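Anopheles Plasmodium-responsive Leucine-rich repeat protein 1B (Anopheles gambiae, PDB 4XGO) probably takes part in the mosquito's response to Plasmodium and has been studied for its interaction with LRIM1; this is its leucine-rich repeat domain. Local coordinates at residues P140-N146 and I159-D165; H133-A137 and L152-P158; W305-R311 and L339-S344. One frame throughout, in Å; residues are numbered along the deposited sequence.

Contact 1 (P140-N146 and I159-D165); sequences PSLFHVN and IAVEELD. With NAG (2-acetamido-2-deoxy-beta-D-glucopyranose), chain C.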
loop_
_atom_site.group_PDB
_atom_site.type_symbol
_atom_site.label_atom_id
_atom_site.label_comp_id
_atom_site.label_asym_id
_atom_site.label_seq_id
_atom_site.Cartn_x
_atom_site.Cartn_y
_atom_site.Cartn_z
ATOM N N PRO A 140 -15.711 -27.998 2.837
ATOM C CA PRO A 140 -16.856 -28.046 1.920
ATOM C C PRO A 140 -17.963 -27.005 2.141
ATOM O O PRO A 140 -18.812 -26.816 1.260
ATOM C CB PRO A 140 -17.378 -29.490 2.078
ATOM C CG PRO A 140 -16.896 -29.926 3.396
ATOM C CD PRO A 140 -15.606 -29.232 3.653
ATOM N N SER A 141 -17.928 -26.307 3.274
ATOM C CA SER A 141 -18.880 -25.252 3.560
ATOM C C SER A 141 -18.567 -23.990 2.757
ATOM O O SER A 141 -19.399 -23.091 2.679
ATOM C CB SER A 141 -18.901 -24.936 5.066
ATOM O OG SER A 141 -17.602 -24.687 5.578
ATOM N N LEU A 142 -17.379 -23.908 2.161
ATOM C CA LEU A 142 -16.991 -22.644 1.479
ATOM C C LEU A 142 -17.913 -22.281 0.325
ATOM O O LEU A 142 -18.299 -23.127 -0.473
ATOM C CB LEU A 142 -15.536 -22.688 0.993
ATOM C CG LEU A 142 -14.476 -22.655 2.086
ATOM C CD1 LEU A 142 -13.090 -22.920 1.510
ATOM C CD2 LEU A 142 -14.466 -21.350 2.880
ATOM N N PHE A 143 -18.273 -20.999 0.271
ATOM C CA PHE A 143 -19.166 -20.450 -0.737
ATOM C C PHE A 143 -18.427 -19.380 -1.555
ATOM O O PHE A 143 -18.579 -19.324 -2.778
ATOM C CB PHE A 143 -20.394 -19.855 -0.040
ATOM C CG PHE A 143 -21.419 -19.286 -0.978
ATOM C CD1 PHE A 143 -22.152 -20.114 -1.814
ATOM C CD2 PHE A 143 -21.688 -17.922 -0.984
ATOM C CE1 PHE A 143 -23.089 -19.586 -2.684
ATOM C CE2 PHE A 143 -22.633 -17.387 -1.845
ATOM C CZ PHE A 143 -23.338 -18.227 -2.688
ATOM N N HIS A 144 -17.687 -18.501 -0.868
ATOM C CA HIS A 144 -16.936 -17.413 -1.523
ATOM C C HIS A 144 -15.522 -17.453 -0.978
ATOM O O HIS A 144 -15.335 -17.399 0.242
ATOM C CB HIS A 144 -17.527 -16.044 -1.187
ATOM C CG HIS A 144 -18.691 -15.654 -2.026
ATOM N ND1 HIS A 144 -19.164 -14.362 -2.059
ATOM C CD2 HIS A 144 -19.463 -16.360 -2.884
ATOM C CE1 HIS A 144 -20.192 -14.296 -2.886
ATOM N NE2 HIS A 144 -20.394 -15.499 -3.395
ATOM N N VAL A 145 -14.530 -17.565 -1.865
ATOM C CA VAL A 145 -13.161 -17.697 -1.457
ATOM C C VAL A 145 -12.246 -16.778 -2.283
ATOM O O VAL A 145 -12.374 -16.707 -3.504
ATOM C CB VAL A 145 -12.676 -19.145 -1.643
ATOM C CG1 VAL A 145 -11.213 -19.232 -1.281
ATOM C CG2 VAL A 145 -13.499 -20.105 -0.774
ATOM N N ASN A 146 -11.310 -16.107 -1.619
ATOM C CA ASN A 146 -10.342 -15.281 -2.310
ATOM C C ASN A 146 -8.967 -15.602 -1.776
ATOM O O ASN A 146 -8.678 -15.347 -0.593
ATOM C CB ASN A 146 -10.700 -13.802 -2.123
ATOM C CG ASN A 146 -9.934 -12.884 -3.043
ATOM O OD1 ASN A 146 -8.846 -13.220 -3.551
ATOM N ND2 ASN A 146 -10.528 -11.709 -3.281
ATOM N N ILE A 159 -15.960 -28.483 -3.020
ATOM C CA ILE A 159 -17.034 -29.126 -3.776
ATOM C C ILE A 159 -18.200 -28.206 -4.135
ATOM O O ILE A 159 -18.927 -28.474 -5.089
ATOM C CB ILE A 159 -17.553 -30.368 -3.010
ATOM C CG1 ILE A 159 -18.301 -31.317 -3.955
ATOM C CG2 ILE A 159 -18.393 -29.964 -1.799
ATOM C CD1 ILE A 159 -18.432 -32.707 -3.394
ATOM N N ALA A 160 -18.396 -27.142 -3.368
ATOM C CA ALA A 160 -19.581 -26.288 -3.543
ATOM C C ALA A 160 -19.313 -24.790 -3.497
ATOM O O ALA A 160 -20.242 -24.007 -3.331
ATOM C CB ALA A 160 -20.627 -26.655 -2.497
ATOM N N VAL A 161 -18.058 -24.378 -3.641
ATOM C CA VAL A 161 -17.749 -22.953 -3.748
ATOM C C VAL A 161 -18.395 -22.381 -5.011
ATOM O O VAL A 161 -18.378 -23.014 -6.076
ATOM C CB VAL A 161 -16.217 -22.681 -3.687
ATOM C CG1 VAL A 161 -15.465 -23.368 -4.820
ATOM C CG2 VAL A 161 -15.922 -21.192 -3.699
ATOM N N GLU A 162 -18.992 -21.199 -4.861
ATOM C CA GLU A 162 -19.736 -20.538 -5.930
ATOM C C GLU A 162 -18.871 -19.491 -6.626
ATOM O O GLU A 162 -18.996 -19.279 -7.829
ATOM C CB GLU A 162 -20.995 -19.869 -5.357
ATOM C CG GLU A 162 -21.886 -19.174 -6.384
ATOM C CD GLU A 162 -21.572 -17.693 -6.598
ATOM O OE1 GLU A 162 -20.966 -17.057 -5.715
ATOM O OE2 GLU A 162 -21.946 -17.141 -7.667
ATOM N N GLU A 163 -18.025 -18.808 -5.870
ATOM C CA GLU A 163 -17.123 -17.835 -6.459
ATOM C C GLU A 163 -15.743 -17.994 -5.854
ATOM O O GLU A 163 -15.590 -18.006 -4.630
ATOM C CB GLU A 163 -17.631 -16.397 -6.275
ATOM C CG GLU A 163 -16.648 -15.366 -6.794
ATOM C CD GLU A 163 -17.234 -13.973 -7.026
ATOM O OE1 GLU A 163 -18.330 -13.641 -6.463
ATOM O OE2 GLU A 163 -16.558 -13.191 -7.755
ATOM N N LEU A 164 -14.743 -18.094 -6.722
ATOM C CA LEU A 164 -13.385 -18.319 -6.294
ATOM C C LEU A 164 -12.416 -17.452 -7.075
ATOM O O LEU A 164 -12.402 -17.498 -8.299
ATOM C CB LEU A 164 -13.019 -19.791 -6.439
ATOM C CG LEU A 164 -11.578 -20.203 -6.154
ATOM C CD1 LEU A 164 -11.094 -19.767 -4.796
ATOM C CD2 LEU A 164 -11.476 -21.712 -6.244
ATOM N N ASP A 165 -11.636 -16.646 -6.355
ATOM C CA ASP A 165 -10.609 -15.821 -6.960
ATOM C C ASP A 165 -9.250 -16.352 -6.498
ATOM O O ASP A 165 -8.920 -16.298 -5.316
ATOM C CB ASP A 165 -10.805 -14.339 -6.620
ATOM C CG ASP A 165 -9.826 -13.409 -7.363
ATOM O OD1 ASP A 165 -8.789 -13.877 -7.896
ATOM O OD2 ASP A 165 -10.098 -12.172 -7.397
HETATM C C1 NAG C . -9.939 -10.700 -4.134
HETATM C C2 NAG C . -11.013 -9.830 -4.786
HETATM C C3 NAG C . -10.358 -8.699 -5.585
HETATM C C4 NAG C . -9.405 -7.897 -4.714
HETATM C C5 NAG C . -8.477 -8.853 -3.957
HETATM C C6 NAG C . -7.648 -8.066 -2.939
HETATM C C7 NAG C . -13.067 -10.506 -5.906
HETATM C C8 NAG C . -13.720 -11.330 -6.968
HETATM N N2 NAG C . -11.756 -10.603 -5.742
HETATM O O3 NAG C . -11.335 -7.866 -6.186
HETATM O O4 NAG C . -8.544 -7.101 -5.537
HETATM O O5 NAG C . -9.198 -9.867 -3.274
HETATM O O6 NAG C . -6.343 -8.038 -3.484
HETATM O O7 NAG C . -13.753 -9.769 -5.212
HETATM O O HOH W 1 -17.449 -25.723 -0.955
#
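V145 and E163 meet through their main chains as neighbouring parallel strands of a leucine-rich repeat solenoid, the axes of 144-146 and 163-165 lying 4.8 Å apart and 2° from parallel. V145 uses both polar backbone atoms: its N donates to E163 O (3.0 Å) and its O accepts from D165 N (2.9 Å). Just before this ladder F143 O is gripped twice, by E162 N and by E163 N, the second bond running almost straight out from the carbonyl. Beyond the strands a water bridges the two segments, donating to P140 O and L142 O and accepting from A160 N.

Among side chains, E162 bends at chi2 (-92°), which carries OE1 to the edge of the H144 ring for a weak bond from H144 NE2 (2.9 Å, 128° at the hydrogen). E163 OE1 instead lies above a face of that imidazole. The F143 ring runs beside E162, F143 CE1 lying 3.4 Å from E162 CB. On the inner side V145 CG1 packs against L164 CD1 (3.6 Å), while V145 CG2 meets V161 CG2.

N146 ND2 carries the N-linked sugar, whose N2 donates almost linearly to D165 OD2 (2.8 Å). N146 OD1 and D165 OD1 are held by S148 and S167 respectively. Strands 123-125 and 184-186 flank the pair, with L142 touching L124 and E163 touching I184.

Contact 2 (H133-A137 and L152-P158); sequences HVDLA and LSTLAIP. Unlike the reference sequence in segment 152-158: A156 (reference Val).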
loop_
_atom_site.group_PDB
_atom_site.type_symbol
_atom_site.label_atom_id
_atom_site.label_comp_id
_atom_site.label_asym_id
_atom_site.label_seq_id
_atom_site.Cartn_x
_atom_site.Cartn_y
_atom_site.Cartn_z
ATOM N N HIS A 133 0.747 -23.045 0.529
ATOM C CA HIS A 133 -0.104 -24.171 0.790
ATOM C C HIS A 133 -1.377 -23.730 1.498
ATOM O O HIS A 133 -1.311 -23.084 2.537
ATOM C CB HIS A 133 0.614 -25.176 1.696
ATOM C CG HIS A 133 -0.218 -26.368 2.033
ATOM N ND1 HIS A 133 -0.342 -27.449 1.182
ATOM C CD2 HIS A 133 -1.016 -26.631 3.093
ATOM C CE1 HIS A 133 -1.145 -28.347 1.731
ATOM N NE2 HIS A 133 -1.574 -27.869 2.883
ATOM N N VAL A 134 -2.512 -24.094 0.914
ATOM C CA VAL A 134 -3.793 -24.072 1.584
ATOM C C VAL A 134 -4.718 -25.059 0.871
ATOM O O VAL A 134 -5.000 -24.895 -0.321
ATOM C CB VAL A 134 -4.425 -22.664 1.672
ATOM C CG1 VAL A 134 -4.545 -22.002 0.309
ATOM C CG2 VAL A 134 -5.772 -22.755 2.375
ATOM N N ASP A 135 -5.157 -26.090 1.587
ATOM C CA ASP A 135 -6.051 -27.097 1.000
ATOM C C ASP A 135 -7.503 -26.703 1.239
ATOM O O ASP A 135 -8.129 -27.112 2.232
ATOM C CB ASP A 135 -5.777 -28.505 1.552
ATOM C CG ASP A 135 -6.575 -29.584 0.812
ATOM O OD1 ASP A 135 -7.502 -29.235 0.055
ATOM O OD2 ASP A 135 -6.270 -30.793 0.972
ATOM N N LEU A 136 -8.032 -25.887 0.325
ATOM C CA LEU A 136 -9.402 -25.396 0.433
ATOM C C LEU A 136 -10.427 -26.513 0.286
ATOM O O LEU A 136 -11.535 -26.412 0.807
ATOM C CB LEU A 136 -9.678 -24.318 -0.635
ATOM C CG LEU A 136 -8.767 -23.094 -0.632
ATOM C CD1 LEU A 136 -8.904 -22.321 -1.952
ATOM C CD2 LEU A 136 -9.083 -22.219 0.578
ATOM N N ALA A 137 -10.041 -27.582 -0.408
ATOM C CA ALA A 137 -10.942 -28.701 -0.701
ATOM C C ALA A 137 -11.386 -29.456 0.550
ATOM O O ALA A 137 -12.390 -30.155 0.536
ATOM C CB ALA A 137 -10.286 -29.654 -1.694
ATOM N N LEU A 152 0.732 -19.775 -4.618
ATOM C CA LEU A 152 0.174 -21.116 -4.742
ATOM C C LEU A 152 0.528 -21.696 -6.110
ATOM O O LEU A 152 0.516 -20.981 -7.099
ATOM C CB LEU A 152 -1.346 -21.101 -4.573
ATOM C CG LEU A 152 -1.890 -20.653 -3.221
ATOM C CD1 LEU A 152 -3.403 -20.471 -3.271
ATOM C CD2 LEU A 152 -1.481 -21.632 -2.128
ATOM N N SER A 153 0.857 -22.984 -6.140
ATOM C CA SER A 153 1.122 -23.664 -7.415
ATOM C C SER A 153 0.057 -24.708 -7.701
ATOM O O SER A 153 -0.125 -25.099 -8.843
ATOM C CB SER A 153 2.509 -24.297 -7.412
ATOM O OG SER A 153 3.515 -23.291 -7.440
ATOM N N THR A 154 -0.629 -25.189 -6.664
ATOM C CA THR A 154 -1.698 -26.154 -6.848
ATOM C C THR A 154 -2.955 -25.557 -6.241
ATOM O O THR A 154 -2.903 -25.001 -5.149
ATOM C CB THR A 154 -1.364 -27.498 -6.190
ATOM O OG1 THR A 154 -0.204 -28.045 -6.837
ATOM C CG2 THR A 154 -2.516 -28.469 -6.326
ATOM N N LEU A 155 -4.070 -25.656 -6.949
ATOM C CA LEU A 155 -5.342 -25.140 -6.431
ATOM C C LEU A 155 -6.330 -26.280 -6.275
ATOM O O LEU A 155 -6.806 -26.831 -7.267
ATOM C CB LEU A 155 -5.903 -24.069 -7.369
ATOM C CG LEU A 155 -7.237 -23.438 -6.954
ATOM C CD1 LEU A 155 -7.055 -22.627 -5.671
ATOM C CD2 LEU A 155 -7.786 -22.578 -8.071
ATOM N N ALA A 156 -6.634 -26.635 -5.027
ATOM C CA ALA A 156 -7.688 -27.583 -4.743
ATOM C C ALA A 156 -8.990 -26.819 -4.544
ATOM O O ALA A 156 -9.105 -26.017 -3.638
ATOM C CB ALA A 156 -7.350 -28.400 -3.505
ATOM N N ILE A 157 -9.958 -27.052 -5.412
ATOM C CA ILE A 157 -11.222 -26.325 -5.351
ATOM C C ILE A 157 -12.226 -27.161 -4.565
ATOM O O ILE A 157 -12.449 -28.327 -4.901
ATOM C CB ILE A 157 -11.740 -26.007 -6.769
ATOM C CG1 ILE A 157 -10.740 -25.081 -7.479
ATOM C CG2 ILE A 157 -13.114 -25.342 -6.704
ATOM C CD1 ILE A 157 -11.094 -24.724 -8.890
ATOM N N PRO A 158 -12.840 -26.575 -3.518
ATOM C CA PRO A 158 -13.842 -27.338 -2.759
ATOM C C PRO A 158 -15.123 -27.623 -3.571
ATOM O O PRO A 158 -15.331 -27.069 -4.660
ATOM C CB PRO A 158 -14.126 -26.449 -1.534
ATOM C CG PRO A 158 -13.705 -25.090 -1.936
ATOM C CD PRO A 158 -12.596 -25.240 -2.938
HETATM O O HOH W 2 -1.895 -25.513 -1.841
HETATM O O HOH W 3 -4.843 -24.522 -3.085
HETATM O O HOH W 4 -7.024 -25.384 -2.100
#
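L136 turns CG away from its carbonyl carbon (chi1 -57°), bringing L136 CD1 to 4.2 Å from L155 CD1, while L155 holds CG opposite its backbone N (chi1 180°), which sends its branch back toward L136 although its CB points away. V134 CG1 crosses the end of L152, 3.9 Å from L152 CD2.

No direct hydrogen bond joins the segments; waters bridge the two backbones. One accepts from L136 N (2.7 Å) and lies within donating distance of V134 O and A156 O, and a second lies between V134 O and T154 O. A third accepts from V134 N and gives a weak bond to T154 O.

Methyl and ring contacts close the other end. A137 CB rests on A156 CB at 3.7 Å, beside D135 OD1, which weakly accepts from A137 N. The P158 ring packs its CD against L136 CB (3.8 Å) and its CB near L136 O.

This is packing between successive solenoid turns, on the chain that returns from one repeat strand to the next. Segment 133-137 links strands 123-125 and 144-146; strand 154-156 precedes 163-165 and pairs on with 173-175, through backbone bonds of L155 to V173 and R175.

Contact 3 (W305-R311 and L339-S344); sequences WDCNSLR and LCCKES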
loop_
_atom_site.group_PDB
_atom_site.type_symbol
_atom_site.label_atom_id
_atom_site.label_comp_id
_atom_site.label_asym_id
_atom_site.label_seq_id
_atom_site.Cartn_x
_atom_site.Cartn_y
_atom_site.Cartn_z
ATOM N N TRP A 305 -4.018 -8.679 -41.553
ATOM C CA TRP A 305 -5.220 -8.965 -42.353
ATOM C C TRP A 305 -4.994 -9.018 -43.851
ATOM O O TRP A 305 -4.321 -8.162 -44.427
ATOM C CB TRP A 305 -6.311 -7.893 -42.131
ATOM C CG TRP A 305 -6.837 -7.891 -40.774
ATOM C CD1 TRP A 305 -6.653 -6.931 -39.813
ATOM C CD2 TRP A 305 -7.617 -8.918 -40.168
ATOM N NE1 TRP A 305 -7.283 -7.301 -38.655
ATOM C CE2 TRP A 305 -7.880 -8.517 -38.842
ATOM C CE3 TRP A 305 -8.124 -10.139 -40.619
ATOM C CZ2 TRP A 305 -8.605 -9.311 -37.952
ATOM C CZ3 TRP A 305 -8.850 -10.923 -39.730
ATOM C CH2 TRP A 305 -9.106 -10.498 -38.435
ATOM N N ASP A 306 -5.619 -10.008 -44.470
ATOM C CA ASP A 306 -5.860 -10.019 -45.911
ATOM C C ASP A 306 -7.061 -9.092 -46.178
ATOM O O ASP A 306 -8.094 -9.185 -45.503
ATOM C CB ASP A 306 -6.138 -11.466 -46.316
ATOM C CG ASP A 306 -6.669 -11.602 -47.697
ATOM O OD1 ASP A 306 -5.841 -11.599 -48.637
ATOM O OD2 ASP A 306 -7.895 -11.774 -47.833
ATOM N N CYS A 307 -6.914 -8.160 -47.119
ATOM C CA CYS A 307 -7.960 -7.150 -47.346
ATOM C C CYS A 307 -9.297 -7.775 -47.737
ATOM O O CYS A 307 -10.336 -7.342 -47.271
ATOM C CB CYS A 307 -7.531 -6.133 -48.414
ATOM S SG CYS A 307 -6.212 -5.016 -47.902
ATOM N N ASN A 308 -9.269 -8.789 -48.590
ATOM C CA ASN A 308 -10.515 -9.428 -49.035
ATOM C C ASN A 308 -11.280 -10.051 -47.858
ATOM O O ASN A 308 -12.493 -9.903 -47.748
ATOM C CB ASN A 308 -10.227 -10.463 -50.127
ATOM C CG ASN A 308 -9.848 -9.817 -51.450
ATOM O OD1 ASN A 308 -10.328 -8.723 -51.775
ATOM N ND2 ASN A 308 -8.971 -10.471 -52.213
ATOM N N SER A 309 -10.557 -10.691 -46.948
ATOM C CA SER A 309 -11.186 -11.275 -45.761
ATOM C C SER A 309 -11.732 -10.203 -44.828
ATOM O O SER A 309 -12.855 -10.297 -44.322
ATOM C CB SER A 309 -10.167 -12.123 -44.995
ATOM O OG SER A 309 -10.801 -12.863 -43.967
ATOM N N LEU A 310 -10.916 -9.190 -44.567
ATOM C CA LEU A 310 -11.332 -8.069 -43.737
ATOM C C LEU A 310 -12.557 -7.363 -44.324
ATOM O O LEU A 310 -13.515 -7.075 -43.603
ATOM C CB LEU A 310 -10.172 -7.080 -43.606
ATOM C CG LEU A 310 -10.341 -5.887 -42.676
ATOM C CD1 LEU A 310 -10.551 -6.357 -41.249
ATOM C CD2 LEU A 310 -9.104 -5.017 -42.774
ATOM N N ARG A 311 -12.523 -7.095 -45.624
ATOM C CA ARG A 311 -13.662 -6.456 -46.303
ATOM C C ARG A 311 -14.918 -7.322 -46.266
ATOM O O ARG A 311 -16.019 -6.800 -46.095
ATOM C CB ARG A 311 -13.323 -6.114 -47.744
ATOM C CG ARG A 311 -12.466 -4.870 -47.876
ATOM C CD ARG A 311 -12.431 -4.398 -49.315
ATOM N NE ARG A 311 -11.660 -5.283 -50.178
ATOM C CZ ARG A 311 -10.425 -5.048 -50.607
ATOM N NH1 ARG A 311 -9.772 -3.942 -50.253
ATOM N NH2 ARG A 311 -9.831 -5.929 -51.398
ATOM N N LEU A 339 -8.323 -0.128 -40.439
ATOM C CA LEU A 339 -7.557 -1.342 -40.077
ATOM C C LEU A 339 -6.598 -1.737 -41.196
ATOM O O LEU A 339 -6.965 -1.717 -42.373
ATOM C CB LEU A 339 -8.522 -2.494 -39.791
ATOM C CG LEU A 339 -9.335 -2.323 -38.508
ATOM C CD1 LEU A 339 -10.626 -3.127 -38.593
ATOM C CD2 LEU A 339 -8.530 -2.717 -37.277
ATOM N N CYS A 340 -5.374 -2.129 -40.840
ATOM C CA CYS A 340 -4.357 -2.436 -41.848
ATOM C C CYS A 340 -4.638 -3.749 -42.555
ATOM O O CYS A 340 -4.997 -4.740 -41.914
ATOM C CB CYS A 340 -2.970 -2.543 -41.223
ATOM S SG CYS A 340 -2.443 -0.990 -40.502
ATOM N N CYS A 341 -4.451 -3.770 -43.866
ATOM C CA CYS A 341 -4.551 -5.012 -44.597
ATOM C C CYS A 341 -3.729 -4.962 -45.867
ATOM O O CYS A 341 -3.436 -3.885 -46.398
ATOM C CB CYS A 341 -6.018 -5.346 -44.911
ATOM S SG CYS A 341 -6.792 -4.224 -46.121
ATOM N N LYS A 342 -3.375 -6.146 -46.351
ATOM C CA LYS A 342 -2.575 -6.297 -47.566
ATOM C C LYS A 342 -3.428 -6.915 -48.649
ATOM O O LYS A 342 -4.151 -7.877 -48.404
ATOM C CB LYS A 342 -1.375 -7.186 -47.265
ATOM C CG LYS A 342 -0.421 -7.421 -48.429
ATOM C CD LYS A 342 0.700 -8.333 -47.981
ATOM C CE LYS A 342 1.728 -8.552 -49.078
ATOM N NZ LYS A 342 2.548 -9.755 -48.740
ATOM N N GLU A 343 -3.338 -6.355 -49.858
ATOM C CA GLU A 343 -4.115 -6.839 -50.990
ATOM C C GLU A 343 -3.444 -8.091 -51.548
ATOM O O GLU A 343 -2.231 -8.234 -51.463
ATOM C CB GLU A 343 -4.203 -5.759 -52.077
ATOM C CG GLU A 343 -4.852 -4.453 -51.623
ATOM C CD GLU A 343 -6.366 -4.528 -51.537
ATOM O OE1 GLU A 343 -6.941 -5.604 -51.789
ATOM O OE2 GLU A 343 -6.994 -3.497 -51.212
ATOM N N SER A 344 -4.236 -9.003 -52.094
ATOM C CA SER A 344 -3.701 -10.210 -52.733
ATOM C C SER A 344 -3.295 -9.902 -54.172
ATOM O O SER A 344 -2.111 -9.743 -54.468
ATOM C CB SER A 344 -4.744 -11.323 -52.718
ATOM O OG SER A 344 -5.958 -10.871 -53.291
HETATM O O HOH W 5 -3.258 -6.075 -40.341
HETATM O O HOH W 6 -6.928 -9.624 -50.227
#
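R311 and E343 form a bidentate, end-on salt bridge in what is probably the disulfide-bearing C-terminal cap of the leucine-rich repeat domain. A bend at chi3 (-71°) turns the guanidinium to E343. R311 NH1 reaches E343 OE2 at 3.0 Å with a linear N-H (179°), and R311 NH2 reaches E343 OE1 at 2.9 Å on its syn lone pair. R311 NH2 is also tied to N308 OD1, which helps fix the guanidinium's rotation; E343 OE2 also meets H334 NE2, and R311 NH1 forms a salt bridge with E336.

One backbone bond pairs the strands, K342 N to W305 O (2.9 Å); the next ties the first helical residue, C307 N donating to K342 O from above the carbonyl plane. D306 is the N-cap of helix 307-316, its OD2 accepting from S309 N. A water joins D306 OD1 and N308 N, and another links W305 N to C340 O.

L310 CD2 touches C341 CB (3.8 Å) and L339 CB (4.0 Å), and L310 CD1 lies over a face of the W305 indole, near its rim. The edge of that indole meets C340 O, while its NE1 bonds L300 O. C340 is itself disulfide-bonded to C329. Covalently, C307 SG and C341 SG close at 2.0 Å with a chi3 of 93°.

Contacts 1 and 2 belong to the same stretch of solenoid, their centres 11 Å apart and their segments alternating along the chain. Contact 1 joins successive repeat strands; contact 2 joins the returning chain behind them. They share one hydrophobic interior: L164 CD2 meets I157 CG1 at 3.7 Å, and V145 CG1 meets L136 CD1 at 3.9 Å. The N-linked sugar belongs to contact 1, on the face of N146 and D165, away from this interior; L152 of contact 2 has its side chain about 12 Å from a sugar. Contact 3 is separate, with its centre about 47 Å from both others and on the opposite side of the chain's centre from contact 2.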